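Local atomic coordinates of N-alpha-acetyltransferase 30 (Saccharomyces cerevisiae, PDB entry 6YGB), a protein that catalyses, as the catalytic subunit of the NatC complex, acetyl transfer from acetyl-CoA to the N-terminal methionine of proteins beginning Met-Leu, Met-Ile or Met-Phe. Residues G63-K68 with G82-E87; E114-T119 with A151-L156; E118-N123 with R143-E148. All blocks are in the same frame, centred on the assembly; numbering follows the deposited sequence. Where two conformers were deposited one is given.

How the contacts relate
Contacts 1 and 2 pair strands of one mixed beta sheet of the GNAT fold, and contact 3 packs the loop after strand 136-141 against the end of strand 114-120. Contact 1 joins strands 61-72 and 76-86 near the middle of the chain. Contact 2 pairs strand 114-120, the parallel neighbour of 76-86, with 151-157; its centre lies 15 Å from that of contact 1. Contact 3 shares Glu-118 and Thr-119 with contact 2, and Ala-151 CB packs 3.4 Å from Tyr-145 CE2. The pantetheine arm of coenzyme A is held from both neighbouring parallel strands: by Val-86 N at the end of 76-86 and by Asn-123 ND2 just after 114-120, although the centres of contacts 1 and 3 are 18 Å apart.

Contact 1. Residues G63-K68 with G82-E87; sequences GCIVCK and GMLAVE. With COA (coenzyme A), chain D.
Residues Gly-63 to Val-66 pair antiparallel with Val-86 to Met-83, the segment axes approaching to 4.6 Å with 173° between their directions. Cys-64/Ala-85 and Val-66/Met-83 are the hydrogen-bonded pairs; Cys-64 N, for example, lies 2.8 Å from Ala-85 O. A classic beta bulge interrupts the regular pairing: Gly-82 and Met-83 both face Val-66, whose O accepts Gly-82 N at 2.9 Å and, more loosely, Met-83 N at 3.3 Å. A bulge in this strand is a hallmark of the GNAT fold. Beyond it the strand offers its backbone to the cofactor, Val-86 N donating to coenzyme A O9P at 3.3 Å.

Val-66 and Met-83 lie alongside each other, pointing the same way. The thioether bends at its last torsion (chi3 -95°), which brings CE of Met-83 to 3.6 Å from Val-66 CG1. On the other face Leu-84 CD1 leans over the neighbouring strand, 4.0 Å from Ile-65 CB, while its CG and CD2 touch the CEP methyl of coenzyme A.

Helices 13-26 and 33-42 cover the Val-66/Met-83 face through Ile-23 and Phe-39, helix 95-109 covers Ile-65 and Val-86, and strand 47-52 flanks 63-68 through backbone bonds to Gly-63 and Ile-65.

Contact 2. Residues E114-T119 with A151-L156; sequences EIMLET and AFKLIL
Met-116 rests across two side chains of the facing strand, Lys-153 and Ile-155. Its CG stands anti to the backbone N (chi1 -165°); the bend at chi2 (-88°) puts SD 3.7 Å from Lys-153 CE, and a further bend at chi3 turns the terminal methyl. Lys-153, by contrast, is fully extended and presents its methylenes to the sulfur. From the other neighbour, Ile-155 CG1 comes to 3.8 Å from Met-116 CG.

The opposite face is leucine-rich. Leu-154 CD1 touches two partners, meeting Leu-117 CD1 at 3.8 Å and Thr-119 CG2 also at 3.8 Å. With its CG between the backbone N and the carbonyl carbon (chi1 65°), Leu-117 leans its branch toward the facing strand.

Six backbone bonds join the strands antiparallel, from Ile-115/Leu-156 to Thr-119/Phe-152; Phe-152 N to Thr-119 O measures 2.8 Å. In the GNAT fold this pairing ties the strand next to 76-86 to the C-terminal part of the sheet. Helix 124-131 covers the leucine face through Tyr-130 and Leu-127.

Glu-118 OE2 and Lys-153 NZ remain 6.0 Å apart, not in contact; the carboxylate is instead hydrogen-bonded through OE1 to Tyr-80 OH. Glu-114 forms salt bridges with Arg-76 and Arg-78. Phe-152 and Ile-155 pack on Leu-457 and Leu-587 of the N-alpha-acetyltransferase 35 chain.

Contact 3. Residues E118-N123 with R143-E148; sequences ETEVEN and RYYLNE. With COA (coenzyme A), chain D.
The loop joining strands 136-141 and 151-157 lays Tyr-145 against Thr-119 and Glu-120 at the end of strand 114-120. The hydroxyl end reaches the main chain, with Tyr-145 OH 3.3 Å from Thr-119 CA; the nearby Thr-119 N is at a poor angle and forms no hydrogen bond with it. Glu-120 supplies a CH-pi contact: its CG lies 3.9 Å from the Tyr-145 ring centroid, 22° off the ring normal and offset toward the rim. Over the opposite face sits Tyr-144, whose ring atom CD2 stands 3.6 Å above the Tyr-145 ring plane, so the phenol is packed on both faces.

In N-terminal acetyltransferases this loop typically borders the peptide groove beside the acetyl-CoA site, and a tyrosine pair here is consistent with that role. The bend of Glu-120 at chi2 (94°) carries its carboxylate back toward its own strand, where OE1 accepts from Thr-119 OG1 at 3.1 Å and from Asn-123 ND2, also at 3.1 Å. The latter donor comes from above the carboxylate plane. The same ND2 donates to coenzyme A O5P at 2.7 Å, making Glu-120 a second-shell residue that helps orient the amide. Asn-123 also closes the type I turn begun at Glu-120, and its OD1 caps helix 124-131 at Ala-126 N.

Tyr-144 OH approaches Glu-118 CD to 3.6 Å without a hydrogen bond; Glu-118 OE1 is hydrogen-bonded to Tyr-80 OH instead. Within the loop, Arg-143 NH2 donates to Asn-147 OD1 at 2.9 Å, an oxygen that also binds Gln-108 of the N-alpha-acetyltransferase 35 chain.

Contact 1. Residues G63-K68 with G82-E87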
# COMPACT_ATOMS: atom_id res chain seq x y z
N GLY A 63 -28.39 -8.66 15.20
CA GLY A 63 -27.63 -8.33 14.01
C GLY A 63 -28.01 -6.93 13.56
O GLY A 63 -29.11 -6.44 13.85
N CYS A 64 -27.06 -6.28 12.88
CA CYS A 64 -27.31 -4.93 12.39
C CYS A 64 -26.42 -4.62 11.19
O CYS A 64 -25.37 -5.24 10.99
CB CYS A 64 -27.12 -3.89 13.49
SG CYS A 64 -25.43 -3.78 14.03
N ILE A 65 -26.86 -3.67 10.37
CA ILE A 65 -26.11 -3.22 9.20
C ILE A 65 -26.30 -1.71 9.11
O ILE A 65 -27.38 -1.19 9.39
CB ILE A 65 -26.55 -3.94 7.91
CG1 ILE A 65 -25.63 -3.59 6.75
CG2 ILE A 65 -28.01 -3.62 7.58
CD1 ILE A 65 -25.93 -4.34 5.50
N VAL A 66 -25.22 -1.00 8.77
CA VAL A 66 -25.23 0.46 8.75
C VAL A 66 -24.68 0.94 7.41
O VAL A 66 -23.57 0.58 7.03
CB VAL A 66 -24.39 1.06 9.90
CG1 VAL A 66 -24.47 2.56 9.88
CG2 VAL A 66 -24.84 0.51 11.25
N CYS A 67 -25.45 1.79 6.72
CA CYS A 67 -25.10 2.21 5.36
C CYS A 67 -25.25 3.71 5.16
O CYS A 67 -25.90 4.41 5.94
CB CYS A 67 -25.97 1.49 4.32
SG CYS A 67 -25.96 -0.30 4.47
N LYS A 68 -24.65 4.18 4.07
CA LYS A 68 -24.78 5.57 3.63
C LYS A 68 -24.80 5.59 2.11
O LYS A 68 -24.45 4.61 1.45
CB LYS A 68 -23.64 6.45 4.14
CG LYS A 68 -22.38 6.35 3.29
CD LYS A 68 -21.25 7.16 3.89
CE LYS A 68 -20.12 7.35 2.88
NZ LYS A 68 -20.53 8.21 1.74
N GLY A 82 -20.94 0.43 5.71
CA GLY A 82 -19.88 0.74 6.65
C GLY A 82 -19.76 -0.23 7.81
O GLY A 82 -18.66 -0.46 8.31
N MET A 83 -20.88 -0.81 8.24
CA MET A 83 -20.90 -1.65 9.43
C MET A 83 -21.83 -2.84 9.23
O MET A 83 -22.94 -2.68 8.72
CB MET A 83 -21.33 -0.84 10.65
CG MET A 83 -20.26 0.10 11.18
SD MET A 83 -20.88 1.35 12.33
CE MET A 83 -21.15 2.71 11.21
N LEU A 84 -21.36 -4.02 9.63
CA LEU A 84 -22.16 -5.24 9.59
C LEU A 84 -21.75 -6.11 10.76
O LEU A 84 -20.57 -6.46 10.88
CB LEU A 84 -21.97 -5.99 8.27
CG LEU A 84 -22.67 -7.35 8.17
CD1 LEU A 84 -24.18 -7.19 8.32
CD2 LEU A 84 -22.32 -8.05 6.86
N ALA A 85 -22.71 -6.47 11.61
CA ALA A 85 -22.40 -7.30 12.76
C ALA A 85 -23.56 -8.24 13.06
O ALA A 85 -24.72 -7.85 12.98
CB ALA A 85 -22.08 -6.46 14.00
N VAL A 86 -23.23 -9.48 13.40
CA VAL A 86 -24.20 -10.47 13.85
C VAL A 86 -23.68 -11.08 15.14
O VAL A 86 -22.49 -11.42 15.23
CB VAL A 86 -24.46 -11.56 12.78
CG1 VAL A 86 -25.16 -12.76 13.39
CG2 VAL A 86 -25.28 -11.00 11.64
N GLU A 87 -24.55 -11.21 16.13
CA GLU A 87 -24.14 -11.73 17.43
C GLU A 87 -23.57 -13.13 17.29
O GLU A 87 -23.98 -13.92 16.43
CB GLU A 87 -25.32 -11.73 18.40
CG GLU A 87 -24.94 -11.96 19.85
CD GLU A 87 -25.70 -11.06 20.81
OE1 GLU A 87 -26.40 -10.13 20.34
OE2 GLU A 87 -25.60 -11.28 22.04
N1A COA D . -16.90 -19.11 5.92
C2A COA D . -17.09 -18.82 4.61
N3A COA D . -18.22 -18.15 4.22
C4A COA D . -19.14 -17.79 5.12
C5A COA D . -18.95 -18.08 6.41
C6A COA D . -17.81 -18.75 6.81
N6A COA D . -17.12 -19.29 8.01
N7A COA D . -20.00 -17.61 7.12
C8A COA D . -20.85 -17.02 6.27
N9A COA D . -20.32 -17.14 5.05
C1B COA D . -20.62 -16.80 3.82
C2B COA D . -21.12 -18.00 3.01
O2B COA D . -21.13 -17.65 1.59
C3B COA D . -22.37 -18.14 3.45
O3B COA D . -23.12 -19.01 2.58
P3B COA D . -22.94 -20.63 2.69
O7A COA D . -24.02 -21.20 3.60
O8A COA D . -23.08 -21.24 1.32
O9A COA D . -21.59 -20.99 3.25
C4B COA D . -22.92 -16.60 3.45
O4B COA D . -21.90 -15.86 3.84
C5B COA D . -24.10 -16.41 4.39
O5B COA D . -23.61 -16.29 5.75
P1A COA D . -24.60 -15.68 6.99
O1A COA D . -25.15 -16.84 7.81
O2A COA D . -25.73 -14.89 6.39
O3A COA D . -23.71 -14.67 7.97
P2A COA D . -23.73 -14.63 9.63
O4A COA D . -25.03 -14.02 10.14
O5A COA D . -23.58 -16.03 10.17
O6A COA D . -22.43 -13.69 10.08
CBP COA D . -20.58 -12.20 9.38
CCP COA D . -21.48 -13.46 9.08
CDP COA D . -19.45 -12.13 8.28
CEP COA D . -21.43 -10.90 9.30
CAP COA D . -19.95 -12.33 10.79
OAP COA D . -18.79 -13.04 10.71
C9P COA D . -19.67 -10.95 11.37
O9P COA D . -20.32 -10.55 12.28
N8P COA D . -18.60 -10.11 10.82
C7P COA D . -18.34 -8.79 11.39
C6P COA D . -17.11 -8.14 10.73
C5P COA D . -17.22 -8.20 9.22
O5P COA D . -16.88 -9.17 8.66
N4P COA D . -17.73 -7.04 8.46
C3P COA D . -17.84 -7.11 6.96
C2P COA D . -17.19 -5.86 6.30
S1P COA D . -18.47 -4.62 5.83

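Contact 2. Residues E114-T119 with A151-L156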
# COMPACT_ATOMS: atom_id res chain seq x y z
N GLU A 114 -24.46 1.93 -7.60
CA GLU A 114 -23.50 0.91 -7.22
C GLU A 114 -23.40 0.87 -5.70
O GLU A 114 -23.77 1.83 -5.01
CB GLU A 114 -22.13 1.19 -7.84
CG GLU A 114 -21.51 2.49 -7.36
CD GLU A 114 -20.31 2.90 -8.19
OE1 GLU A 114 -20.20 2.45 -9.34
OE2 GLU A 114 -19.49 3.69 -7.68
N ILE A 115 -22.88 -0.24 -5.18
CA ILE A 115 -22.65 -0.41 -3.76
C ILE A 115 -21.17 -0.68 -3.54
O ILE A 115 -20.56 -1.47 -4.27
CB ILE A 115 -23.49 -1.57 -3.18
CG1 ILE A 115 -24.94 -1.45 -3.63
CG2 ILE A 115 -23.40 -1.56 -1.66
CD1 ILE A 115 -25.66 -0.25 -3.06
N MET A 116 -20.59 -0.05 -2.52
CA MET A 116 -19.16 -0.17 -2.26
C MET A 116 -18.91 -0.53 -0.81
O MET A 116 -19.59 -0.02 0.09
CB MET A 116 -18.43 1.12 -2.61
CG MET A 116 -16.92 0.99 -2.71
SD MET A 116 -16.06 1.22 -1.15
CE MET A 116 -16.31 2.97 -0.89
N LEU A 117 -17.92 -1.39 -0.58
CA LEU A 117 -17.50 -1.72 0.77
C LEU A 117 -16.03 -2.10 0.73
O LEU A 117 -15.48 -2.45 -0.32
CB LEU A 117 -18.34 -2.85 1.38
CG LEU A 117 -18.25 -4.24 0.74
CD1 LEU A 117 -17.30 -5.12 1.52
CD2 LEU A 117 -19.63 -4.89 0.63
N GLU A 118 -15.39 -2.02 1.89
CA GLU A 118 -14.04 -2.53 2.07
C GLU A 118 -14.10 -3.67 3.08
O GLU A 118 -14.93 -3.67 3.98
CB GLU A 118 -13.07 -1.46 2.55
CG GLU A 118 -13.08 -0.19 1.73
CD GLU A 118 -13.91 0.89 2.39
OE1 GLU A 118 -14.38 0.66 3.52
OE2 GLU A 118 -14.09 1.97 1.79
N THR A 119 -13.20 -4.63 2.91
CA THR A 119 -13.12 -5.74 3.85
C THR A 119 -11.71 -6.31 3.81
O THR A 119 -10.93 -6.04 2.89
CB THR A 119 -14.16 -6.81 3.54
OG1 THR A 119 -14.05 -7.87 4.50
CG2 THR A 119 -13.93 -7.38 2.15
N ALA A 151 -6.65 -4.91 2.36
CA ALA A 151 -8.09 -4.85 2.15
C ALA A 151 -8.40 -5.08 0.69
O ALA A 151 -7.56 -4.86 -0.18
CB ALA A 151 -8.66 -3.49 2.57
N PHE A 152 -9.61 -5.55 0.44
CA PHE A 152 -10.20 -5.54 -0.89
C PHE A 152 -11.30 -4.50 -0.91
O PHE A 152 -12.03 -4.34 0.08
CB PHE A 152 -10.79 -6.90 -1.28
CG PHE A 152 -9.77 -7.90 -1.73
CD1 PHE A 152 -8.76 -7.55 -2.61
CD2 PHE A 152 -9.83 -9.21 -1.28
CE1 PHE A 152 -7.83 -8.47 -3.03
CE2 PHE A 152 -8.90 -10.14 -1.70
CZ PHE A 152 -7.90 -9.77 -2.57
N LYS A 153 -11.40 -3.78 -2.01
CA LYS A 153 -12.51 -2.88 -2.27
C LYS A 153 -13.48 -3.63 -3.18
O LYS A 153 -13.09 -4.07 -4.27
CB LYS A 153 -12.02 -1.59 -2.92
CG LYS A 153 -13.08 -0.51 -3.10
CD LYS A 153 -12.44 0.75 -3.67
CE LYS A 153 -13.39 1.93 -3.62
NZ LYS A 153 -12.69 3.21 -3.89
N LEU A 154 -14.71 -3.80 -2.71
CA LEU A 154 -15.73 -4.55 -3.43
C LEU A 154 -16.81 -3.61 -3.94
O LEU A 154 -17.29 -2.75 -3.19
CB LEU A 154 -16.36 -5.62 -2.52
CG LEU A 154 -15.39 -6.60 -1.86
CD1 LEU A 154 -16.12 -7.64 -1.00
CD2 LEU A 154 -14.55 -7.29 -2.92
N ILE A 155 -17.20 -3.78 -5.20
CA ILE A 155 -18.23 -2.95 -5.82
C ILE A 155 -19.24 -3.86 -6.51
O ILE A 155 -18.87 -4.82 -7.18
CB ILE A 155 -17.63 -1.93 -6.80
CG1 ILE A 155 -16.94 -0.82 -6.01
CG2 ILE A 155 -18.71 -1.32 -7.69
CD1 ILE A 155 -15.70 -0.30 -6.66
N LEU A 156 -20.51 -3.56 -6.32
CA LEU A 156 -21.60 -4.27 -6.98
C LEU A 156 -22.36 -3.28 -7.84
O LEU A 156 -23.03 -2.38 -7.31
CB LEU A 156 -22.54 -4.90 -5.95
CG LEU A 156 -23.87 -5.45 -6.47
CD1 LEU A 156 -23.70 -6.80 -7.17
CD2 LEU A 156 -24.91 -5.55 -5.36

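Contact 3. Residues E118-N123 with R143-E148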
# COMPACT_ATOMS: atom_id res chain seq x y z
N GLU A 118 -15.39 -2.02 1.89
CA GLU A 118 -14.04 -2.53 2.07
C GLU A 118 -14.10 -3.67 3.08
O GLU A 118 -14.93 -3.67 3.98
CB GLU A 118 -13.07 -1.46 2.55
CG GLU A 118 -13.08 -0.19 1.73
CD GLU A 118 -13.91 0.89 2.39
OE1 GLU A 118 -14.38 0.66 3.52
OE2 GLU A 118 -14.09 1.97 1.79
N THR A 119 -13.20 -4.63 2.91
CA THR A 119 -13.12 -5.74 3.85
C THR A 119 -11.71 -6.31 3.81
O THR A 119 -10.93 -6.04 2.89
CB THR A 119 -14.16 -6.81 3.54
OG1 THR A 119 -14.05 -7.87 4.50
CG2 THR A 119 -13.93 -7.38 2.15
N GLU A 120 -11.39 -7.09 4.84
CA GLU A 120 -10.07 -7.70 4.92
C GLU A 120 -9.92 -8.78 3.85
O GLU A 120 -10.87 -9.48 3.51
CB GLU A 120 -9.85 -8.31 6.30
CG GLU A 120 -10.14 -7.38 7.47
CD GLU A 120 -11.56 -7.52 8.00
OE1 GLU A 120 -12.49 -7.72 7.19
OE2 GLU A 120 -11.75 -7.45 9.23
N VAL A 121 -8.70 -8.90 3.32
CA VAL A 121 -8.43 -9.97 2.36
C VAL A 121 -8.51 -11.34 3.03
O VAL A 121 -8.72 -12.34 2.34
CB VAL A 121 -7.06 -9.78 1.69
CG1 VAL A 121 -7.01 -8.46 0.92
CG2 VAL A 121 -5.94 -9.84 2.72
N GLU A 122 -8.34 -11.40 4.35
CA GLU A 122 -8.41 -12.66 5.08
C GLU A 122 -9.81 -12.97 5.59
O GLU A 122 -10.01 -14.04 6.17
CB GLU A 122 -7.43 -12.64 6.27
CG GLU A 122 -6.04 -12.08 5.95
CD GLU A 122 -5.27 -12.93 4.95
OE1 GLU A 122 -5.65 -14.11 4.74
OE2 GLU A 122 -4.28 -12.42 4.39
N ASN A 123 -10.77 -12.07 5.40
CA ASN A 123 -12.14 -12.29 5.85
C ASN A 123 -12.87 -13.11 4.79
O ASN A 123 -13.62 -12.61 3.96
CB ASN A 123 -12.84 -10.96 6.10
CG ASN A 123 -14.10 -11.11 6.93
OD1 ASN A 123 -14.69 -12.18 6.99
ND2 ASN A 123 -14.52 -10.02 7.56
N ARG A 143 -1.87 -2.90 3.46
CA ARG A 143 -1.93 -2.73 4.92
C ARG A 143 -3.01 -1.74 5.33
O ARG A 143 -2.83 -0.92 6.22
CB ARG A 143 -0.57 -2.31 5.47
CG ARG A 143 0.51 -3.37 5.31
CD ARG A 143 1.82 -2.92 5.91
NE ARG A 143 1.68 -2.54 7.32
CZ ARG A 143 1.74 -3.40 8.33
NH1 ARG A 143 1.92 -4.69 8.11
NH2 ARG A 143 1.60 -2.96 9.58
N TYR A 144 -4.16 -1.82 4.64
CA TYR A 144 -5.30 -0.98 4.97
C TYR A 144 -5.73 -1.18 6.42
O TYR A 144 -6.08 -0.22 7.12
CB TYR A 144 -6.44 -1.29 4.02
CG TYR A 144 -7.63 -0.37 4.06
CD1 TYR A 144 -7.68 0.76 3.26
CD2 TYR A 144 -8.74 -0.66 4.85
CE1 TYR A 144 -8.78 1.60 3.27
CE2 TYR A 144 -9.84 0.17 4.86
CZ TYR A 144 -9.85 1.30 4.07
OH TYR A 144 -10.94 2.14 4.08
N TYR A 145 -5.71 -2.43 6.89
CA TYR A 145 -6.04 -2.77 8.26
C TYR A 145 -4.80 -3.02 9.10
O TYR A 145 -4.86 -3.78 10.07
CB TYR A 145 -6.95 -4.00 8.30
CG TYR A 145 -8.28 -3.80 7.61
CD1 TYR A 145 -9.29 -3.05 8.20
CD2 TYR A 145 -8.51 -4.35 6.35
CE1 TYR A 145 -10.50 -2.86 7.56
CE2 TYR A 145 -9.71 -4.17 5.71
CZ TYR A 145 -10.70 -3.43 6.31
OH TYR A 145 -11.90 -3.25 5.66
N LEU A 146 -3.67 -2.41 8.73
CA LEU A 146 -2.44 -2.44 9.51
C LEU A 146 -1.98 -3.89 9.65
O LEU A 146 -1.84 -4.57 8.63
CB LEU A 146 -2.68 -1.67 10.81
CG LEU A 146 -3.13 -0.22 10.63
CD1 LEU A 146 -3.84 0.30 11.88
CD2 LEU A 146 -1.96 0.69 10.27
N ASN A 147 -1.75 -4.39 10.87
CA ASN A 147 -1.25 -5.74 11.08
C ASN A 147 -2.28 -6.82 10.79
O ASN A 147 -1.90 -8.00 10.72
CB ASN A 147 -0.74 -5.88 12.52
CG ASN A 147 0.39 -4.90 12.82
OD1 ASN A 147 1.19 -4.57 11.95
ND2 ASN A 147 0.45 -4.43 14.07
N GLU A 148 -3.56 -6.47 10.64
CA GLU A 148 -4.53 -7.47 10.21
C GLU A 148 -4.37 -7.81 8.74
O GLU A 148 -4.71 -8.92 8.32
CB GLU A 148 -5.95 -7.00 10.50
CG GLU A 148 -6.30 -7.00 11.98
CD GLU A 148 -5.86 -8.27 12.68
OE1 GLU A 148 -6.37 -9.36 12.33
OE2 GLU A 148 -4.99 -8.18 13.56
N1A COA D . -16.90 -19.11 5.92
C2A COA D . -17.09 -18.82 4.61
N3A COA D . -18.22 -18.15 4.22
C4A COA D . -19.14 -17.79 5.12
C5A COA D . -18.95 -18.08 6.41
C6A COA D . -17.81 -18.75 6.81
N6A COA D . -17.12 -19.29 8.01
N7A COA D . -20.00 -17.61 7.12
C8A COA D . -20.85 -17.02 6.27
N9A COA D . -20.32 -17.14 5.05
C1B COA D . -20.62 -16.80 3.82
C2B COA D . -21.12 -18.00 3.01
O2B COA D . -21.13 -17.65 1.59
C3B COA D . -22.37 -18.14 3.45
O3B COA D . -23.12 -19.01 2.58
P3B COA D . -22.94 -20.63 2.69
O7A COA D . -24.02 -21.20 3.60
O8A COA D . -23.08 -21.24 1.32
O9A COA D . -21.59 -20.99 3.25
C4B COA D . -22.92 -16.60 3.45
O4B COA D . -21.90 -15.86 3.84
C5B COA D . -24.10 -16.41 4.39
O5B COA D . -23.61 -16.29 5.75
P1A COA D . -24.60 -15.68 6.99
O1A COA D . -25.15 -16.84 7.81
O2A COA D . -25.73 -14.89 6.39
O3A COA D . -23.71 -14.67 7.97
P2A COA D . -23.73 -14.63 9.63
O4A COA D . -25.03 -14.02 10.14
O5A COA D . -23.58 -16.03 10.17
O6A COA D . -22.43 -13.69 10.08
CBP COA D . -20.58 -12.20 9.38
CCP COA D . -21.48 -13.46 9.08
CDP COA D . -19.45 -12.13 8.28
CEP COA D . -21.43 -10.90 9.30
CAP COA D . -19.95 -12.33 10.79
OAP COA D . -18.79 -13.04 10.71
C9P COA D . -19.67 -10.95 11.37
O9P COA D . -20.32 -10.55 12.28
N8P COA D . -18.60 -10.11 10.82
C7P COA D . -18.34 -8.79 11.39
C6P COA D . -17.11 -8.14 10.73
C5P COA D . -17.22 -8.20 9.22
O5P COA D . -16.88 -9.17 8.66
N4P COA D . -17.73 -7.04 8.46
C3P COA D . -17.84 -7.11 6.96
C2P COA D . -17.19 -5.86 6.30
S1P COA D . -18.47 -4.62 5.83